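Local coordinates for uncharacterized protein (Bombyx mori, PDB 5AZ0) that is an aldo-keto reductase (AKR2E5) that probably catalyses the nicotinamide-cofactor-dependent reduction of aldehydes and ketones to alcohols, at residues V300-L303 with A304-D307; Q197-N201 with L202-Q206; Q261-L264 with G265-Q269. One frame throughout, in Å; residues are numbered along the deposited sequence.

Interaction 1: residues V300-L303 with A304-D307; sequences VATL and AQFD. With EDO (1,2-ethanediol), chain C.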
# COMPACT_ATOMS: atom_id res chain seq x y z
N VAL A 300 -17.51 13.77 -9.86
CA VAL A 300 -17.46 12.40 -9.36
C VAL A 300 -18.00 11.52 -10.45
O VAL A 300 -17.39 10.55 -10.82
CB VAL A 300 -18.26 12.22 -8.03
CG1 VAL A 300 -18.48 10.76 -7.68
CG2 VAL A 300 -17.53 12.88 -6.87
N ALA A 301 -19.14 11.87 -11.03
CA ALA A 301 -19.68 11.02 -12.13
C ALA A 301 -18.73 10.94 -13.31
O ALA A 301 -18.49 9.87 -13.87
CB ALA A 301 -21.07 11.46 -12.56
N THR A 302 -18.11 12.04 -13.66
CA THR A 302 -17.11 12.02 -14.75
C THR A 302 -15.92 11.10 -14.43
O THR A 302 -15.46 10.25 -15.29
CB THR A 302 -16.59 13.48 -15.04
OG1 THR A 302 -17.69 14.38 -15.34
CG2 THR A 302 -15.62 13.50 -16.16
N LEU A 303 -15.40 11.28 -13.21
CA LEU A 303 -14.20 10.51 -12.84
C LEU A 303 -14.56 9.02 -12.79
O LEU A 303 -13.79 8.18 -13.21
CB LEU A 303 -13.68 10.99 -11.50
CG LEU A 303 -13.05 12.37 -11.53
CD1 LEU A 303 -13.02 13.03 -10.19
CD2 LEU A 303 -11.67 12.28 -12.13
N ALA A 304 -15.75 8.70 -12.31
CA ALA A 304 -16.22 7.32 -12.31
C ALA A 304 -16.29 6.73 -13.68
O ALA A 304 -16.22 5.51 -13.77
CB ALA A 304 -17.57 7.19 -11.64
N GLN A 305 -16.40 7.54 -14.76
CA GLN A 305 -16.47 6.96 -16.12
C GLN A 305 -15.19 6.38 -16.58
O GLN A 305 -15.19 5.57 -17.53
CB GLN A 305 -16.97 7.92 -17.23
CG GLN A 305 -18.42 8.33 -17.07
CD GLN A 305 -18.77 9.51 -18.01
OE1 GLN A 305 -18.66 10.67 -17.63
NE2 GLN A 305 -19.16 9.20 -19.23
N PHE A 306 -14.08 6.74 -15.94
CA PHE A 306 -12.81 6.11 -16.36
C PHE A 306 -12.66 4.64 -15.98
O PHE A 306 -11.76 3.97 -16.47
CB PHE A 306 -11.66 6.92 -15.79
CG PHE A 306 -11.48 8.27 -16.45
CD1 PHE A 306 -11.12 8.34 -17.81
CD2 PHE A 306 -11.61 9.44 -15.71
CE1 PHE A 306 -10.92 9.56 -18.44
CE2 PHE A 306 -11.41 10.69 -16.33
CZ PHE A 306 -11.07 10.74 -17.70
N ASP A 307 -13.49 4.15 -15.07
CA ASP A 307 -13.37 2.78 -14.57
C ASP A 307 -13.63 1.75 -15.68
O ASP A 307 -14.67 1.82 -16.29
CB ASP A 307 -14.43 2.56 -13.49
CG ASP A 307 -14.26 1.21 -12.76
OD1 ASP A 307 -13.18 0.61 -12.72
OD2 ASP A 307 -15.24 0.78 -12.17
C1 EDO C . -17.62 3.38 -8.60
O1 EDO C . -17.22 3.96 -7.33
C2 EDO C . -16.49 3.87 -9.50
O2 EDO C . -16.41 3.22 -10.77
O HOH W 1 -19.09 13.11 -18.15

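Interaction 2: residues Q197-N201 with L202-Q206; sequences QIEVN and LNLSQ. With ACT (acetate ion), chain D.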
# COMPACT_ATOMS: atom_id res chain seq x y z
N GLN A 197 -4.96 -3.75 1.67
CA GLN A 197 -4.19 -2.89 0.75
C GLN A 197 -4.17 -3.50 -0.61
O GLN A 197 -3.64 -4.60 -0.79
CB GLN A 197 -2.74 -2.61 1.25
CG GLN A 197 -1.98 -1.72 0.32
CD GLN A 197 -0.56 -1.32 0.79
OE1 GLN A 197 0.36 -1.39 0.03
NE2 GLN A 197 -0.42 -0.80 2.00
N ILE A 198 -4.66 -2.72 -1.59
CA ILE A 198 -4.90 -3.22 -2.95
C ILE A 198 -4.66 -2.13 -3.95
O ILE A 198 -4.62 -0.96 -3.62
CB ILE A 198 -6.38 -3.67 -3.15
CG1 ILE A 198 -7.35 -2.58 -2.64
CG2 ILE A 198 -6.61 -4.97 -2.46
CD1 ILE A 198 -8.79 -2.86 -2.87
N GLU A 199 -4.58 -2.50 -5.22
CA GLU A 199 -4.61 -1.47 -6.28
C GLU A 199 -5.96 -0.83 -6.42
O GLU A 199 -6.96 -1.52 -6.60
CB GLU A 199 -4.20 -2.05 -7.61
CG GLU A 199 -4.17 -1.01 -8.75
CD GLU A 199 -3.84 -1.64 -10.15
OE1 GLU A 199 -3.33 -2.80 -10.23
OE2 GLU A 199 -4.16 -0.99 -11.17
N VAL A 200 -6.00 0.50 -6.31
CA VAL A 200 -7.17 1.30 -6.66
C VAL A 200 -6.66 2.53 -7.38
O VAL A 200 -5.69 3.17 -6.96
CB VAL A 200 -7.99 1.77 -5.48
CG1 VAL A 200 -9.43 2.11 -5.93
CG2 VAL A 200 -8.05 0.69 -4.40
N ASN A 201 -7.31 2.84 -8.48
CA ASN A 201 -7.01 4.02 -9.35
C ASN A 201 -8.25 4.32 -10.28
O ASN A 201 -9.36 3.79 -10.05
CB ASN A 201 -5.69 3.79 -10.11
CG ASN A 201 -5.69 2.48 -10.86
OD1 ASN A 201 -6.54 2.27 -11.77
ND2 ASN A 201 -4.72 1.61 -10.56
N LEU A 202 -8.14 5.28 -11.19
CA LEU A 202 -9.31 5.72 -11.95
C LEU A 202 -9.85 4.62 -12.94
O LEU A 202 -11.03 4.58 -13.18
CB LEU A 202 -9.05 7.05 -12.60
CG LEU A 202 -8.91 8.19 -11.62
CD1 LEU A 202 -8.30 9.37 -12.34
CD2 LEU A 202 -10.25 8.56 -10.98
N ASN A 203 -8.98 3.75 -13.42
CA ASN A 203 -9.32 2.65 -14.28
C ASN A 203 -9.71 1.38 -13.57
O ASN A 203 -10.38 0.54 -14.20
CB ASN A 203 -8.16 2.31 -15.23
CG ASN A 203 -7.80 3.48 -16.15
OD1 ASN A 203 -6.65 3.73 -16.43
ND2 ASN A 203 -8.80 4.21 -16.59
N LEU A 204 -9.24 1.19 -12.30
CA LEU A 204 -9.57 0.04 -11.49
C LEU A 204 -10.20 0.47 -10.18
O LEU A 204 -9.53 0.55 -9.12
CB LEU A 204 -8.35 -0.79 -11.24
CG LEU A 204 -8.56 -2.20 -10.66
CD1 LEU A 204 -9.03 -3.15 -11.76
CD2 LEU A 204 -7.25 -2.77 -10.04
N SER A 205 -11.48 0.75 -10.21
CA SER A 205 -12.15 1.27 -9.02
C SER A 205 -12.33 0.27 -7.90
O SER A 205 -12.55 0.70 -6.78
CB SER A 205 -13.56 1.78 -9.38
OG SER A 205 -14.44 0.66 -9.60
N GLN A 206 -12.40 -1.03 -8.21
CA GLN A 206 -12.74 -2.12 -7.26
C GLN A 206 -13.94 -1.82 -6.38
O GLN A 206 -13.94 -2.02 -5.15
CB GLN A 206 -11.50 -2.55 -6.44
CG GLN A 206 -10.36 -2.84 -7.38
CD GLN A 206 -9.59 -4.06 -7.04
OE1 GLN A 206 -10.13 -5.16 -7.04
NE2 GLN A 206 -8.31 -3.89 -6.76
C ACT D . -7.74 -7.44 -5.52
O ACT D . -7.05 -6.42 -6.04
OXT ACT D . -7.54 -7.97 -4.39
CH3 ACT D . -8.88 -8.12 -6.21

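Interaction 3: residues Q261-L264 with G265-Q269; sequences QVNL and GYLYQ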
# COMPACT_ATOMS: atom_id res chain seq x y z
N GLN A 261 -3.58 15.59 -8.36
CA GLN A 261 -4.30 15.93 -7.17
C GLN A 261 -5.79 15.63 -7.21
O GLN A 261 -6.40 15.41 -6.14
CB GLN A 261 -4.15 17.42 -6.83
CG GLN A 261 -2.73 17.83 -6.45
CD GLN A 261 -2.57 19.36 -6.31
OE1 GLN A 261 -3.11 20.11 -7.09
NE2 GLN A 261 -1.86 19.79 -5.26
N VAL A 262 -6.37 15.74 -8.41
CA VAL A 262 -7.73 15.37 -8.62
C VAL A 262 -7.88 13.88 -8.34
O VAL A 262 -8.72 13.53 -7.56
CB VAL A 262 -8.25 15.71 -10.06
CG1 VAL A 262 -9.62 15.10 -10.34
CG2 VAL A 262 -8.37 17.23 -10.23
N ASN A 263 -7.08 13.09 -9.00
CA ASN A 263 -6.95 11.65 -8.76
C ASN A 263 -6.85 11.30 -7.26
O ASN A 263 -7.68 10.54 -6.76
CB ASN A 263 -5.79 11.11 -9.55
CG ASN A 263 -5.75 9.60 -9.64
OD1 ASN A 263 -6.30 8.85 -8.79
ND2 ASN A 263 -5.07 9.13 -10.64
N LEU A 264 -5.90 11.90 -6.52
CA LEU A 264 -5.79 11.57 -5.09
C LEU A 264 -6.95 12.04 -4.27
O LEU A 264 -7.39 11.37 -3.30
CB LEU A 264 -4.47 12.07 -4.45
CG LEU A 264 -3.23 11.46 -5.04
CD1 LEU A 264 -1.95 11.89 -4.25
CD2 LEU A 264 -3.30 9.95 -5.16
N GLY A 265 -7.44 13.22 -4.58
CA GLY A 265 -8.57 13.72 -3.85
C GLY A 265 -9.86 12.91 -4.04
O GLY A 265 -10.67 12.79 -3.13
N TYR A 266 -10.02 12.36 -5.23
CA TYR A 266 -11.14 11.49 -5.56
C TYR A 266 -11.10 10.21 -4.64
O TYR A 266 -12.08 9.89 -3.90
CB TYR A 266 -11.04 11.15 -7.04
CG TYR A 266 -12.09 10.16 -7.46
CD1 TYR A 266 -13.47 10.49 -7.38
CD2 TYR A 266 -11.74 8.88 -7.87
CE1 TYR A 266 -14.45 9.57 -7.74
CE2 TYR A 266 -12.72 7.95 -8.28
CZ TYR A 266 -14.08 8.30 -8.22
OH TYR A 266 -15.04 7.38 -8.61
N LEU A 267 -9.91 9.59 -4.59
CA LEU A 267 -9.69 8.40 -3.70
C LEU A 267 -9.97 8.77 -2.29
O LEU A 267 -10.67 8.02 -1.54
CB LEU A 267 -8.29 7.77 -3.85
CG LEU A 267 -8.04 7.20 -5.25
CD1 LEU A 267 -6.61 6.79 -5.48
CD2 LEU A 267 -8.94 5.99 -5.55
N TYR A 268 -9.49 9.95 -1.89
CA TYR A 268 -9.69 10.38 -0.52
C TYR A 268 -11.16 10.49 -0.25
O TYR A 268 -11.64 10.14 0.83
CB TYR A 268 -9.01 11.73 -0.28
CG TYR A 268 -9.43 12.37 0.98
CD1 TYR A 268 -9.11 11.82 2.18
CD2 TYR A 268 -10.18 13.54 0.98
CE1 TYR A 268 -9.51 12.39 3.37
CE2 TYR A 268 -10.59 14.14 2.18
CZ TYR A 268 -10.25 13.56 3.40
OH TYR A 268 -10.68 14.12 4.63
N GLN A 269 -11.86 11.07 -1.23
CA GLN A 269 -13.28 11.27 -1.12
C GLN A 269 -14.09 9.94 -1.18
O GLN A 269 -15.16 9.91 -0.64
CB GLN A 269 -13.77 12.20 -2.25
CG GLN A 269 -15.15 12.80 -1.93
CD GLN A 269 -15.52 14.00 -2.83
OE1 GLN A 269 -14.76 14.96 -2.96
NE2 GLN A 269 -16.69 13.92 -3.43

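Interaction 1: residues V300-L303 with A304-D307
Gln305 folds back beside Thr302 where helix 297-304, which follows the last strand of the TIM barrel, runs into a type I beta turn from Ala304 to Asp307. Its CG lies anti to its own carbonyl carbon (chi1 -67°), and the extended chain carries the amide back along the helix. CG passes Ala301 O at 3.6 Å, and OE1 stops 3.5 Å from Thr302 CA. A water joins Gln305 OE1, by a short bond, to Thr302 OG1, by a weak, long one. The firmer partner of that hydroxyl is Glu298 O, one turn back. A polar amide suits this exposed position, where a water can bridge it to the threonine hydroxyl.

Phe306 sets its ring obliquely to the carbonyls of Leu303 and Thr302, with CD2 3.5 Å from Leu303 O, while its own N donates to that oxygen at 3.1 Å. The Phe306 side chain touches Met248 of helix 246-255, and the buried Leu303, just before the turn, packs on Val262 and Tyr266 of helix 259-269 and on Met248; hydrophobic residues fit both places. Small Ala304 keeps its CB 3.5 Å from Val300 O, the acceptor of its N-H at 2.9 Å. Asp307 heads away from the helix: its OD2 is hydrogen-bonded to Ser205 OG, in the loop after strand 195-199, and also accepts from O2 of a 1,2-ethanediol, probably from the crystallisation liquor, at 3.0 Å.

Interaction 2: residues Q197-N201 with L202-Q206
Asn201 OD1 is gripped by two backbone N-H groups, from Leu204 N at 3.0 Å and, weakly, from Asn203 N at 3.3 Å. The weak bond closes an Asx turn in the loop after strand 195-199 of the TIM barrel; the stronger reaches one residue further. A chi1 of 53° sets the Asn201 amide between its own N and carbonyl carbon, where the short side chain reaches forward over the turn; the Leu204 donor lies above the amide carbonyl plane. Asn201 N donates in turn to Leu204 O.

The other end of the amide points to the strand: Asn201 ND2 meets the anti lone pair of Glu199 OE2 at 2.7 Å and also bonds to Ser224 O. Backbone N-H groups of Thr312 and Val313 hold the two carboxylate oxygens, which satisfies this buried acid. Leu204 crosses the Glu199 side chain at about a right angle, its CD2 3.6 Å from Glu199 CD.

Gln206, at the N-cap of helix 207-215, bends at chi2 and turns its amide back to the strand. Gln206 NE2 donates in the carbonyl plane to Glu199 O at 2.7 Å. The same nitrogen, Gln206 NE2, donates to atom O of a bound acetate at 2.9 Å.

Interaction 3: residues Q261-L264 with G265-Q269
Asn263 and Leu267, one helical turn apart, point the same way and lie side by side. The leucine CG sits 3.7 Å from Asn263 O, the carbonyl oxygen that takes the Leu267 N-H. Next to them, Tyr266 drops its CB into the angle between two carbonyls, 3.4 Å from both Val262 O and Asn263 O. With CG anti to the backbone N (chi1 175°), its ring leads away from the preceding turn. Tyr268 behaves likewise, its CB 3.4 Å from Leu264 O.

These side chains ride on a regular alpha helix, 259-269, which leads into strand 273-274 of the TIM barrel. Four i to i+4 bonds join residues 261-264 to 265-268, among them Gly265 N to Gln261 O and Tyr266 N to Val262 O, both 2.9 Å. Leu264 and Leu267 are both buried and touch Ser274 of that strand; their branched hydrocarbon ends suit a helix face that covers a barrel strand.

Further out, Gln261 OE1 accepts from Thr258 N at the start of the helix, while its NE2 reaches out to Glu286 O. Tyr268 and Phe291 meet edge-to-face (T-shaped), and Gln269 OE1 accepts from Leu295 N.

The three contacts form a touching cluster, with centres 12 to 13 Å apart. Interactions 1 and 2 are joined by polar bonds: Asp307 OD2 lies 2.7 Å from Ser205 OG, and Phe306 O 3.0 Å from Asn203 ND2, both probable hydrogen bonds. Apolar packing joins interaction 3 to the others: Leu202 CD2 is 3.5 Å from Tyr266 CD2, and Leu303 CD1 is 3.8 Å from Tyr266 CD1, so the tyrosine ring touches both neighbours. The loop 200-206 follows the C-terminal end of a barrel strand, the side where aldo-keto reductases generally bind cofactor and substrate. The acetate of interaction 2, also bonded to Arg311 NH1, probably came from the crystallisation liquor.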